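Local atomic coordinates of DNA repair and telomere maintenance protein nbs1 (PDB entry 3HUF), a protein that belongs to the MRN complex with rad32 and rad50, binding phosphorylated partners such as ctp1 through FHA and BRCT domains in DNA double-strand break repair. Residues 127-130 with 131-134; 55-58 with 59-62; 178-181 with 182-186; 166-170 with 171-175; 190-193 with 194-198. All coordinates share one frame; numbering follows the deposited sequence.

Five local contacts of the FHA domain, BRCT 1 and the loop that follows illustrate how short turns and helices are fixed. Interactions 1, 3 and 4 lie in BRCT 1. The helices of interactions 1 and 3 pack together, their contact centres about 11 Å apart, whereas interaction 4 stands about 21 Å from interaction 1, between centres. Interaction 2 belongs to the FHA range but touches interaction 1 through P55 and N134, their centres about 14 Å apart. Interaction 5, in the loop after the helix of interaction 3, returns to it: Y180 OH lies 2.6 Å from L197 O, a hydrogen bond. A thiocyanate ion is bound at interaction 5.

Interaction 1: 127-130 with 131-134; sequences SQWA and SNLN
W129 and A130 meet L133 and N134 one turn on in helix 123-134, the crossover helix of the beta-alpha-beta unit between strands 118-120 and 140-141 of BRCT 1. The helix is kinked here, a good example of water entering a helical ladder. Two ordinary rungs remain: L133 N donates to W129 O at 3.1 Å, and N134 N to A130 O at 2.8 Å. In the preceding turn the direct rungs are replaced by water. Water 1 donates to S127 O and accepts from S131 N at 3.1 Å; water 2 donates to Q128 O at 2.7 Å and accepts from N132 N at 3.0 Å. Side chains add to the contact on the flank of W129. With CG of N132 anti to its own backbone N (chi1 -167°), the amide carbon is brought to the edge of the indole, near the ring plane, where N132 CG lies 4.2 Å from W129 CE3. Over one face of the same indole stands Q128 NE2, set toward the rim. L133 reaches back with CG 3.4 Å from W129 O, and its side chain also packs on I118 and F120 of the neighbouring strand. The chemistry implies that the kink breaks the direct ladder without abandoning its polar groups: the carbonyls of S127 and Q128 and the amides of S131 and N132 are all satisfied by the two waters.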
loop_
_atom_site.group_PDB
_atom_site.type_symbol
_atom_site.label_atom_id
_atom_site.label_comp_id
_atom_site.label_asym_id
_atom_site.label_seq_id
_atom_site.Cartn_x
_atom_site.Cartn_y
_atom_site.Cartn_z
ATOM N N SER A 127 13.157 -3.678 9.734
ATOM C CA SER A 127 13.268 -3.688 11.196
ATOM C C SER A 127 13.444 -2.282 11.765
ATOM O O SER A 127 13.025 -2.005 12.886
ATOM C CB SER A 127 14.442 -4.554 11.645
ATOM O OG SER A 127 15.664 -3.932 11.284
ATOM N N GLN A 128 14.058 -1.391 11.000
ATOM C CA GLN A 128 14.242 -0.043 11.491
ATOM C C GLN A 128 12.961 0.822 11.392
ATOM O O GLN A 128 12.697 1.637 12.275
ATOM C CB GLN A 128 15.462 0.604 10.829
ATOM C CG GLN A 128 15.196 1.821 9.993
ATOM C CD GLN A 128 16.465 2.610 9.736
ATOM O OE1 GLN A 128 17.541 2.033 9.538
ATOM N NE2 GLN A 128 16.352 3.936 9.755
ATOM N N TRP A 129 12.144 0.594 10.365
ATOM C CA TRP A 129 10.996 1.450 10.095
ATOM C C TRP A 129 9.621 0.868 10.472
ATOM O O TRP A 129 8.643 1.614 10.547
ATOM C CB TRP A 129 10.984 1.860 8.622
ATOM C CG TRP A 129 12.014 2.886 8.236
ATOM C CD1 TRP A 129 13.149 2.682 7.486
ATOM C CD2 TRP A 129 11.993 4.287 8.552
ATOM N NE1 TRP A 129 13.830 3.868 7.326
ATOM C CE2 TRP A 129 13.135 4.869 7.960
ATOM C CE3 TRP A 129 11.110 5.110 9.266
ATOM C CZ2 TRP A 129 13.429 6.230 8.084
ATOM C CZ3 TRP A 129 11.401 6.459 9.379
ATOM C CH2 TRP A 129 12.550 7.005 8.795
ATOM N N ALA A 130 9.546 -0.445 10.706
ATOM C CA ALA A 130 8.241 -1.138 10.820
ATOM C C ALA A 130 7.372 -0.648 11.975
ATOM O O ALA A 130 6.203 -0.345 11.779
ATOM C CB ALA A 130 8.425 -2.637 10.919
ATOM N N SER A 131 7.957 -0.570 13.162
ATOM C CA SER A 131 7.272 -0.069 14.352
ATOM C C SER A 131 6.691 1.342 14.151
ATOM O O SER A 131 5.538 1.590 14.512
ATOM C CB SER A 131 8.214 -0.141 15.562
ATOM O OG SER A 131 7.750 0.647 16.635
ATOM N N ASN A 132 7.477 2.233 13.543
ATOM C CA ASN A 132 7.061 3.576 13.149
ATOM C C ASN A 132 5.787 3.536 12.318
ATOM O O ASN A 132 4.810 4.202 12.646
ATOM C CB ASN A 132 8.206 4.214 12.320
ATOM C CG ASN A 132 8.053 5.725 12.093
ATOM O OD1 ASN A 132 7.380 6.166 11.146
ATOM N ND2 ASN A 132 8.763 6.525 12.909
ATOM N N LEU A 133 5.795 2.728 11.252
ATOM C CA LEU A 133 4.667 2.706 10.293
ATOM C C LEU A 133 3.469 1.984 10.872
ATOM O O LEU A 133 2.342 2.403 10.664
ATOM C CB LEU A 133 5.066 2.112 8.945
ATOM C CG LEU A 133 6.302 2.706 8.280
ATOM C CD1 LEU A 133 6.510 2.138 6.897
ATOM C CD2 LEU A 133 6.256 4.257 8.209
ATOM N N ASN A 134 3.723 0.925 11.628
ATOM C CA ASN A 134 2.654 0.196 12.290
ATOM C C ASN A 134 1.835 1.117 13.215
ATOM O O ASN A 134 0.613 1.023 13.256
ATOM C CB ASN A 134 3.197 -1.039 13.033
ATOM C CG ASN A 134 3.800 -2.100 12.068
ATOM O OD1 ASN A 134 3.585 -2.074 10.831
ATOM N ND2 ASN A 134 4.587 -3.006 12.630
HETATM O O HOH W 1 10.869 -1.354 13.882
HETATM O O HOH W 2 10.433 2.334 13.603
#

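Interaction 2: 55-58 with 59-62; sequences PSEK and DYFT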
loop_
_atom_site.group_PDB
_atom_site.type_symbol
_atom_site.label_atom_id
_atom_site.label_comp_id
_atom_site.label_asym_id
_atom_site.label_seq_id
_atom_site.Cartn_x
_atom_site.Cartn_y
_atom_site.Cartn_z
ATOM N N PRO A 55 -1.739 -2.763 13.338
ATOM C CA PRO A 55 -1.963 -3.868 12.377
ATOM C C PRO A 55 -1.229 -5.184 12.681
ATOM O O PRO A 55 -0.235 -5.177 13.395
ATOM C CB PRO A 55 -1.481 -3.274 11.049
ATOM C CG PRO A 55 -0.473 -2.214 11.447
ATOM C CD PRO A 55 -0.927 -1.668 12.768
ATOM N N SER A 56 -1.730 -6.309 12.164
ATOM C CA SER A 56 -0.989 -7.568 12.266
ATOM C C SER A 56 -0.276 -7.828 10.951
ATOM O O SER A 56 -0.572 -7.180 9.946
ATOM C CB SER A 56 -1.890 -8.761 12.614
ATOM O OG SER A 56 -3.052 -8.364 13.330
ATOM N N GLU A 57 0.645 -8.783 10.967
ATOM C CA GLU A 57 1.438 -9.115 9.789
ATOM C C GLU A 57 0.546 -9.599 8.643
ATOM O O GLU A 57 0.766 -9.249 7.495
ATOM C CB GLU A 57 2.526 -10.147 10.127
ATOM C CG GLU A 57 3.641 -10.234 9.055
ATOM C CD GLU A 57 4.060 -8.849 8.487
ATOM O OE1 GLU A 57 4.621 -8.032 9.259
ATOM O OE2 GLU A 57 3.843 -8.581 7.281
ATOM N N LYS A 58 -0.492 -10.352 8.992
ATOM C CA LYS A 58 -1.470 -10.835 8.026
ATOM C C LYS A 58 -2.132 -9.774 7.191
ATOM O O LYS A 58 -2.431 -10.022 6.027
ATOM C CB LYS A 58 -2.516 -11.711 8.711
ATOM C CG LYS A 58 -3.516 -11.001 9.577
ATOM C CD LYS A 58 -4.261 -12.015 10.426
ATOM C CE LYS A 58 -5.247 -11.330 11.321
ATOM N NZ LYS A 58 -5.679 -12.256 12.400
ATOM N N ASP A 59 -2.336 -8.586 7.767
ATOM C CA ASP A 59 -3.036 -7.496 7.091
ATOM C C ASP A 59 -2.197 -6.934 5.955
ATOM O O ASP A 59 -2.747 -6.360 5.003
ATOM C CB ASP A 59 -3.358 -6.373 8.080
ATOM C CG ASP A 59 -4.294 -6.832 9.218
ATOM O OD1 ASP A 59 -5.221 -7.626 8.965
ATOM O OD2 ASP A 59 -4.093 -6.400 10.370
ATOM N N TYR A 60 -0.873 -7.071 6.066
ATOM C CA TYR A 60 0.047 -6.651 4.970
ATOM C C TYR A 60 -0.237 -7.493 3.715
ATOM O O TYR A 60 -0.164 -6.997 2.600
ATOM C CB TYR A 60 1.515 -6.789 5.391
ATOM C CG TYR A 60 2.516 -6.762 4.220
ATOM C CD1 TYR A 60 2.824 -5.574 3.561
ATOM C CD2 TYR A 60 3.133 -7.941 3.783
ATOM C CE1 TYR A 60 3.720 -5.559 2.481
ATOM C CE2 TYR A 60 4.016 -7.942 2.714
ATOM C CZ TYR A 60 4.304 -6.761 2.070
ATOM O OH TYR A 60 5.178 -6.784 1.026
ATOM N N PHE A 61 -0.604 -8.761 3.918
ATOM C CA PHE A 61 -0.927 -9.652 2.809
ATOM C C PHE A 61 -2.387 -9.621 2.344
ATOM O O PHE A 61 -2.651 -9.789 1.150
ATOM C CB PHE A 61 -0.546 -11.089 3.174
ATOM C CG PHE A 61 0.914 -11.279 3.357
ATOM C CD1 PHE A 61 1.483 -11.291 4.623
ATOM C CD2 PHE A 61 1.740 -11.406 2.259
ATOM C CE1 PHE A 61 2.855 -11.479 4.781
ATOM C CE2 PHE A 61 3.096 -11.588 2.411
ATOM C CZ PHE A 61 3.653 -11.630 3.673
ATOM N N THR A 62 -3.330 -9.423 3.267
ATOM C CA THR A 62 -4.758 -9.469 2.913
ATOM C C THR A 62 -5.293 -8.097 2.491
ATOM O O THR A 62 -6.319 -7.999 1.805
ATOM C CB THR A 62 -5.616 -9.935 4.103
ATOM O OG1 THR A 62 -5.519 -8.951 5.166
ATOM C CG2 THR A 62 -5.152 -11.278 4.600
HETATM O O HOH W 3 -5.331 -7.006 12.502
#
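S56 and D59 meet at the start of helix 57-62, a single short helix within the FHA range, where a carboxylate turns back to the chain that leads into it. Among the polar contacts, S56 N donates to D59 OD2 at 3.0 Å in a fairly straight bond (165°), reaching the oxygen on its anti side and 35° out of the carboxylate plane. Water 3 donates to the same oxygen and also bonds S56 OG at 2.8 Å, two bonds thus gripping OD2. In return D59 N donates to S56 O at 3.1 Å. The D59 carboxylate faces S56 because CG lies beside the backbone N, anti to the carbonyl carbon (chi1 -62°). An alanine at D59 is likely to leave S56 N without its carboxylate mate and the entry to the helix freer to shift. Further backbone bonds carry the turn on: Y60 N to E57 O, and T62 N to K58 O at 3.0 Å. T62 OG1 is engaged beyond the turn by G64 N, while Y60 OH reaches R143 O of BRCT 1, joining the two domains. Van der Waals contact comes from E57, which lies alongside Y60, its bent chain bringing OE2 3.5 Å from Y60 CB. Beside it the two rings meet, Y60 CD2 standing 3.6 Å above the F61 ring, over its centre.

Interaction 3: 178-181 with 182-186; sequences DSYL and QYLST
D178 and Q182 face each other across the first turn of helix 178-184, the last helix of BRCT 1. The backbone bonds them directly, Q182 N donating to D178 O at 2.9 Å; their side chains also converge, with D178 OD2 2.8 Å from Q182 NE2 and the carboxylate and amide planes nearly perpendicular (82°). S179 contributes its carbonyl, which accepts from Y183 N, while its hydroxyl turns back to D177. Y180 does most of the side-chain packing. The residues three and four places on both approach from the same side of its ring plane: CE1 lies 3.6 Å from Y183 CD2, and CE2 3.6 Å from L184 CD1. The two tyrosine rings meet at an intermediate tilt, with planes at 49°, and Y180 brings CE1 to the edge of the Y183 ring. L181 closes the run, its O accepting from S185 N at 3.0 Å; S185 OG then folds back to donate to Q182 O at 2.7 Å. The helix packs against two others. L181 and L184 pack toward W129 and L133 of helix 123-134, whereas Y180 lies against A201 and C204 of helix 198-209; Y180 OH bonds L197 O and Y183 OH, weakly, S196 O in the loop before that helix.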
loop_
_atom_site.group_PDB
_atom_site.type_symbol
_atom_site.label_atom_id
_atom_site.label_comp_id
_atom_site.label_asym_id
_atom_site.label_seq_id
_atom_site.Cartn_x
_atom_site.Cartn_y
_atom_site.Cartn_z
ATOM N N ASP A 178 13.621 6.266 1.495
ATOM C CA ASP A 178 13.982 6.817 2.796
ATOM C C ASP A 178 13.430 8.215 3.081
ATOM O O ASP A 178 12.932 8.477 4.173
ATOM C CB ASP A 178 15.518 6.893 2.810
ATOM C CG ASP A 178 16.090 6.835 4.185
ATOM O OD1 ASP A 178 16.296 5.701 4.672
ATOM O OD2 ASP A 178 16.364 7.920 4.761
ATOM N N SER A 179 13.544 9.121 2.110
ATOM C CA SER A 179 13.104 10.514 2.290
ATOM C C SER A 179 11.593 10.619 2.570
ATOM O O SER A 179 11.165 11.448 3.371
ATOM C CB SER A 179 13.513 11.390 1.087
ATOM O OG SER A 179 12.747 11.070 -0.071
ATOM N N TYR A 180 10.791 9.779 1.927
ATOM C CA TYR A 180 9.372 9.729 2.229
ATOM C C TYR A 180 9.112 9.122 3.616
ATOM O O TYR A 180 8.221 9.575 4.351
ATOM C CB TYR A 180 8.593 8.970 1.156
ATOM C CG TYR A 180 7.109 8.864 1.452
ATOM C CD1 TYR A 180 6.256 9.963 1.289
ATOM C CD2 TYR A 180 6.567 7.677 1.921
ATOM C CE1 TYR A 180 4.890 9.858 1.572
ATOM C CE2 TYR A 180 5.213 7.556 2.206
ATOM C CZ TYR A 180 4.376 8.650 2.025
ATOM O OH TYR A 180 3.038 8.501 2.324
ATOM N N LEU A 181 9.890 8.108 3.985
ATOM C CA LEU A 181 9.765 7.514 5.311
ATOM C C LEU A 181 10.067 8.549 6.392
ATOM O O LEU A 181 9.364 8.620 7.396
ATOM C CB LEU A 181 10.674 6.292 5.452
ATOM C CG LEU A 181 10.384 5.127 4.503
ATOM C CD1 LEU A 181 11.426 4.031 4.661
ATOM C CD2 LEU A 181 8.969 4.553 4.703
ATOM N N GLN A 182 11.092 9.366 6.172
ATOM C CA GLN A 182 11.429 10.451 7.090
ATOM C C GLN A 182 10.240 11.410 7.284
ATOM O O GLN A 182 9.949 11.825 8.404
ATOM C CB GLN A 182 12.689 11.192 6.609
ATOM C CG GLN A 182 13.959 10.349 6.748
ATOM C CD GLN A 182 15.186 11.029 6.169
ATOM O OE1 GLN A 182 15.126 12.191 5.753
ATOM N NE2 GLN A 182 16.315 10.313 6.143
ATOM N N TYR A 183 9.561 11.730 6.183
ATOM C CA TYR A 183 8.305 12.457 6.219
ATOM C C TYR A 183 7.260 11.754 7.089
ATOM O O TYR A 183 6.701 12.377 7.983
ATOM C CB TYR A 183 7.782 12.687 4.801
ATOM C CG TYR A 183 6.363 13.204 4.703
ATOM C CD1 TYR A 183 6.011 14.443 5.223
ATOM C CD2 TYR A 183 5.372 12.463 4.053
ATOM C CE1 TYR A 183 4.697 14.921 5.126
ATOM C CE2 TYR A 183 4.062 12.934 3.948
ATOM C CZ TYR A 183 3.738 14.164 4.480
ATOM O OH TYR A 183 2.444 14.645 4.382
ATOM N N LEU A 184 7.000 10.469 6.860
ATOM C CA LEU A 184 6.048 9.739 7.725
ATOM C C LEU A 184 6.383 9.756 9.223
ATOM O O LEU A 184 5.487 9.726 10.069
ATOM C CB LEU A 184 5.866 8.300 7.262
ATOM C CG LEU A 184 5.200 8.081 5.906
ATOM C CD1 LEU A 184 5.021 6.598 5.651
ATOM C CD2 LEU A 184 3.860 8.812 5.826
ATOM N N SER A 185 7.667 9.836 9.563
ATOM C CA SER A 185 8.065 9.833 10.971
ATOM C C SER A 185 7.657 11.148 11.669
ATOM O O SER A 185 7.743 11.266 12.894
ATOM C CB SER A 185 9.567 9.549 11.122
ATOM O OG SER A 185 10.347 10.681 10.781
ATOM N N THR A 186 7.187 12.105 10.867
ATOM C CA THR A 186 6.778 13.442 11.311
ATOM C C THR A 186 5.348 13.509 11.909
ATOM O O THR A 186 5.071 14.353 12.767
ATOM C CB THR A 186 6.927 14.449 10.115
ATOM O OG1 THR A 186 8.299 14.863 9.993
ATOM C CG2 THR A 186 6.031 15.669 10.258
#

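Interaction 4: 166-170 with 171-175; sequences MYAFL and KKTVI
A168 and F169 meet T173 and K172 in the Schellman motif that ends helix 163-170 and turns the chain into strand 174-176. Of the backbone bonds, K171 N still completes a helical rung to Y167 O at 3.0 Å. The motif itself follows: T173 N donates to A168 O at 3.0 Å and K172 N to F169 O at 3.3 Å, with K172, at positive phi, as the C-prime residue. Water 5 spans the turn, donating to F169 O and T173 O. The leading side-chain contact is a CH-pi interaction, K171 CD lying 3.9 Å from the centroid of the Y167 ring, over one face. Chi1 of 42° sets K171 CG between backbone N and carbonyl carbon, and the extended chain beyond runs across the ring to a salt bridge with D144. A serine in place of K171 would probably uncover that face of Y167 and leave D144 without this lysine's charge. Apolar packing completes the contact: I175 CD1 meets F169 CB at 3.8 Å and touches the ring edge in plane. Around this turn, helix 238-246 packs on Y167 and L170, helix 294-302 on F169 through W298, and helix 198-209 on I175, while V174 bonds strand 150-152 alongside.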
loop_
_atom_site.group_PDB
_atom_site.type_symbol
_atom_site.label_atom_id
_atom_site.label_comp_id
_atom_site.label_asym_id
_atom_site.label_seq_id
_atom_site.Cartn_x
_atom_site.Cartn_y
_atom_site.Cartn_z
ATOM N N MET A 166 12.209 -3.804 -9.650
ATOM C CA MET A 166 11.771 -3.970 -11.030
ATOM C C MET A 166 10.326 -4.460 -11.081
ATOM O O MET A 166 9.511 -3.963 -11.873
ATOM C CB MET A 166 12.650 -4.993 -11.737
ATOM C CG MET A 166 14.129 -4.659 -11.816
ATOM S SD MET A 166 15.077 -6.122 -12.315
ATOM C CE MET A 166 16.773 -5.515 -12.129
ATOM N N TYR A 167 10.036 -5.447 -10.230
ATOM C CA TYR A 167 8.722 -6.034 -10.112
ATOM C C TYR A 167 7.679 -5.032 -9.639
ATOM O O TYR A 167 6.611 -4.939 -10.242
ATOM C CB TYR A 167 8.755 -7.253 -9.193
ATOM C CG TYR A 167 7.467 -8.045 -9.217
ATOM C CD1 TYR A 167 6.868 -8.414 -10.430
ATOM C CD2 TYR A 167 6.846 -8.436 -8.031
ATOM C CE1 TYR A 167 5.690 -9.143 -10.461
ATOM C CE2 TYR A 167 5.671 -9.174 -8.053
ATOM C CZ TYR A 167 5.099 -9.524 -9.258
ATOM O OH TYR A 167 3.921 -10.232 -9.245
ATOM N N ALA A 168 8.005 -4.265 -8.589
ATOM C CA ALA A 168 7.120 -3.221 -8.097
ATOM C C ALA A 168 6.804 -2.195 -9.180
ATOM O O ALA A 168 5.648 -1.810 -9.363
ATOM C CB ALA A 168 7.714 -2.540 -6.898
ATOM N N PHE A 169 7.836 -1.751 -9.894
ATOM C CA PHE A 169 7.656 -0.820 -11.005
ATOM C C PHE A 169 6.652 -1.335 -12.041
ATOM O O PHE A 169 5.757 -0.608 -12.488
ATOM C CB PHE A 169 9.007 -0.586 -11.687
ATOM C CG PHE A 169 8.984 0.501 -12.699
ATOM C CD1 PHE A 169 8.938 1.830 -12.300
ATOM C CD2 PHE A 169 9.019 0.207 -14.058
ATOM C CE1 PHE A 169 8.932 2.846 -13.233
ATOM C CE2 PHE A 169 9.015 1.218 -14.991
ATOM C CZ PHE A 169 8.967 2.538 -14.582
ATOM N N LEU A 170 6.819 -2.601 -12.420
ATOM C CA LEU A 170 6.004 -3.210 -13.459
ATOM C C LEU A 170 4.550 -3.442 -13.064
ATOM O O LEU A 170 3.660 -3.250 -13.893
ATOM C CB LEU A 170 6.640 -4.509 -13.946
ATOM C CG LEU A 170 7.824 -4.292 -14.887
ATOM C CD1 LEU A 170 8.612 -5.567 -15.015
ATOM C CD2 LEU A 170 7.326 -3.839 -16.242
ATOM N N LYS A 171 4.301 -3.844 -11.817
ATOM C CA LYS A 171 2.912 -4.021 -11.372
ATOM C C LYS A 171 2.251 -2.709 -10.902
ATOM O O LYS A 171 1.199 -2.714 -10.258
ATOM C CB LYS A 171 2.738 -5.200 -10.375
ATOM C CG LYS A 171 3.791 -5.355 -9.291
ATOM C CD LYS A 171 3.357 -6.385 -8.241
ATOM C CE LYS A 171 4.082 -6.174 -6.895
ATOM N NZ LYS A 171 3.331 -6.807 -5.743
ATOM N N LYS A 172 2.888 -1.589 -11.249
ATOM C CA LYS A 172 2.363 -0.232 -11.032
ATOM C C LYS A 172 2.254 0.197 -9.573
ATOM O O LYS A 172 1.434 1.047 -9.210
ATOM C CB LYS A 172 1.069 0.005 -11.822
ATOM C CG LYS A 172 1.302 0.001 -13.338
ATOM C CD LYS A 172 0.044 -0.352 -14.111
ATOM C CE LYS A 172 0.270 -0.162 -15.599
ATOM N NZ LYS A 172 -1.013 -0.254 -16.364
ATOM N N THR A 173 3.097 -0.403 -8.739
ATOM C CA THR A 173 3.222 -0.011 -7.350
ATOM C C THR A 173 3.957 1.331 -7.314
ATOM O O THR A 173 4.748 1.628 -8.205
ATOM C CB THR A 173 3.997 -1.078 -6.587
ATOM O OG1 THR A 173 3.349 -2.334 -6.792
ATOM C CG2 THR A 173 4.041 -0.791 -5.101
ATOM N N VAL A 174 3.652 2.150 -6.311
ATOM C CA VAL A 174 4.333 3.421 -6.093
ATOM C C VAL A 174 5.676 3.154 -5.398
ATOM O O VAL A 174 5.735 2.555 -4.337
ATOM C CB VAL A 174 3.449 4.380 -5.239
ATOM C CG1 VAL A 174 4.152 5.721 -5.009
ATOM C CG2 VAL A 174 2.097 4.601 -5.911
ATOM N N ILE A 175 6.773 3.592 -6.015
ATOM C CA ILE A 175 8.083 3.329 -5.450
ATOM C C ILE A 175 8.529 4.519 -4.621
ATOM O O ILE A 175 8.520 5.651 -5.070
ATOM C CB ILE A 175 9.110 2.956 -6.550
ATOM C CG1 ILE A 175 8.700 1.629 -7.219
ATOM C CG2 ILE A 175 10.541 2.887 -5.968
ATOM C CD1 ILE A 175 9.506 1.331 -8.449
HETATM O O HOH W 4 2.111 -9.698 -6.864
HETATM O O HOH W 5 4.979 1.656 -10.905
#

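Interaction 5: 190-193 with 194-198; sequences SVIE and DASLM. With SCN (thiocyanate ion), chain E.
E193 and I192 meet S196 and L197 where the loop between helices 178-184 and 198-209 folds on itself through a type II beta turn from E193 to S196. E193 supplies the key carbonyl: its O accepts from S196 OG at 2.8 Å, the hydroxyl tilted 30° from the carbonyl plane, and from S196 N in a weak bond at 3.2 Å. One residue thus closes the turn with both backbone and side chain, while A195 takes the positive phi expected of its third position. Water 6 accepts from E193 N and weakly donates to S196 OG. I192 lays its side chain alongside S196 and L197: with CG1 between the backbone N and carbonyl carbon (chi1 57°), CD1 comes 3.9 Å from L197 CD2, the two chains crossing at about a right angle, and CB lies 3.7 Å from S196 OG. The D194 carboxylate leads away from the turn, OD1 to R114 in a salt bridge and OD2 to the hydroxyl of Y112. Past the turn, L197 N donates to the thiocyanate nitrogen at 3.0 Å, an ion that is likely a component of the crystallisation solution. Strand 16-18 flanks one part of the loop, I17 bonding the I192 backbone, and helix 178-184 receives L197 against Y183 and L184.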
loop_
_atom_site.group_PDB
_atom_site.type_symbol
_atom_site.label_atom_id
_atom_site.label_comp_id
_atom_site.label_asym_id
_atom_site.label_seq_id
_atom_site.Cartn_x
_atom_site.Cartn_y
_atom_site.Cartn_z
ATOM N N SER A 190 -0.153 14.474 14.766
ATOM C CA SER A 190 -0.853 15.447 13.943
ATOM C C SER A 190 -2.320 15.153 13.737
ATOM O O SER A 190 -2.735 13.991 13.685
ATOM C CB SER A 190 -0.189 15.513 12.572
ATOM O OG SER A 190 1.041 16.184 12.705
ATOM N N VAL A 191 -3.101 16.214 13.603
ATOM C CA VAL A 191 -4.456 16.067 13.121
ATOM C C VAL A 191 -4.548 16.577 11.682
ATOM O O VAL A 191 -4.484 17.748 11.395
ATOM C CB VAL A 191 -5.587 16.523 14.142
ATOM C CG1 VAL A 191 -5.015 17.180 15.412
ATOM C CG2 VAL A 191 -6.711 17.333 13.475
ATOM N N ILE A 192 -4.613 15.621 10.775
ATOM C CA ILE A 192 -4.560 15.882 9.360
ATOM C C ILE A 192 -5.718 15.167 8.680
ATOM O O ILE A 192 -6.232 14.190 9.193
ATOM C CB ILE A 192 -3.203 15.400 8.768
ATOM C CG1 ILE A 192 -2.994 13.912 9.051
ATOM C CG2 ILE A 192 -2.030 16.292 9.309
ATOM C CD1 ILE A 192 -1.675 13.367 8.545
ATOM N N GLU A 193 -6.082 15.669 7.509
ATOM C CA GLU A 193 -7.226 15.226 6.766
ATOM C C GLU A 193 -6.909 14.063 5.824
ATOM O O GLU A 193 -5.747 13.749 5.572
ATOM C CB GLU A 193 -7.764 16.423 5.986
ATOM C CG GLU A 193 -8.252 17.563 6.900
ATOM C CD GLU A 193 -9.157 18.543 6.186
ATOM O OE1 GLU A 193 -10.317 18.185 5.881
ATOM O OE2 GLU A 193 -8.717 19.700 5.954
ATOM N N ASP A 194 -7.965 13.437 5.322
ATOM C CA ASP A 194 -7.920 12.352 4.357
ATOM C C ASP A 194 -6.917 12.623 3.230
ATOM O O ASP A 194 -6.838 13.726 2.716
ATOM C CB ASP A 194 -9.325 12.232 3.759
ATOM C CG ASP A 194 -9.500 11.039 2.832
ATOM O OD1 ASP A 194 -8.642 10.158 2.772
ATOM O OD2 ASP A 194 -10.539 10.994 2.156
ATOM N N ALA A 195 -6.161 11.601 2.862
ATOM C CA ALA A 195 -5.242 11.652 1.727
ATOM C C ALA A 195 -4.030 12.556 1.920
ATOM O O ALA A 195 -3.350 12.874 0.956
ATOM C CB ALA A 195 -5.975 11.999 0.440
ATOM N N SER A 196 -3.756 12.962 3.158
ATOM C CA SER A 196 -2.633 13.873 3.434
ATOM C C SER A 196 -1.217 13.368 3.120
ATOM O O SER A 196 -0.339 14.169 2.836
ATOM C CB SER A 196 -2.644 14.292 4.892
ATOM O OG SER A 196 -3.520 15.352 5.063
ATOM N N LEU A 197 -0.999 12.069 3.209
ATOM C CA LEU A 197 0.334 11.476 3.049
ATOM C C LEU A 197 0.569 10.846 1.669
ATOM O O LEU A 197 1.706 10.525 1.314
ATOM C CB LEU A 197 0.577 10.419 4.153
ATOM C CG LEU A 197 0.206 10.825 5.596
ATOM C CD1 LEU A 197 0.242 9.638 6.577
ATOM C CD2 LEU A 197 1.070 11.969 6.078
ATOM N N MET A 198 -0.506 10.676 0.901
ATOM C CA MET A 198 -0.468 9.947 -0.371
ATOM C C MET A 198 0.159 10.677 -1.546
ATOM O O MET A 198 0.922 10.056 -2.294
ATOM C CB MET A 198 -1.870 9.486 -0.819
ATOM C CG MET A 198 -2.562 8.475 0.026
ATOM S SD MET A 198 -1.568 7.060 0.531
ATOM C CE MET A 198 -2.871 5.847 0.772
HETATM S S SCN E . -5.271 8.379 4.126
HETATM C C SCN E . -3.654 8.993 3.816
HETATM N N SCN E . -2.716 9.670 3.559
HETATM O O HOH W 6 -4.746 18.117 6.510
#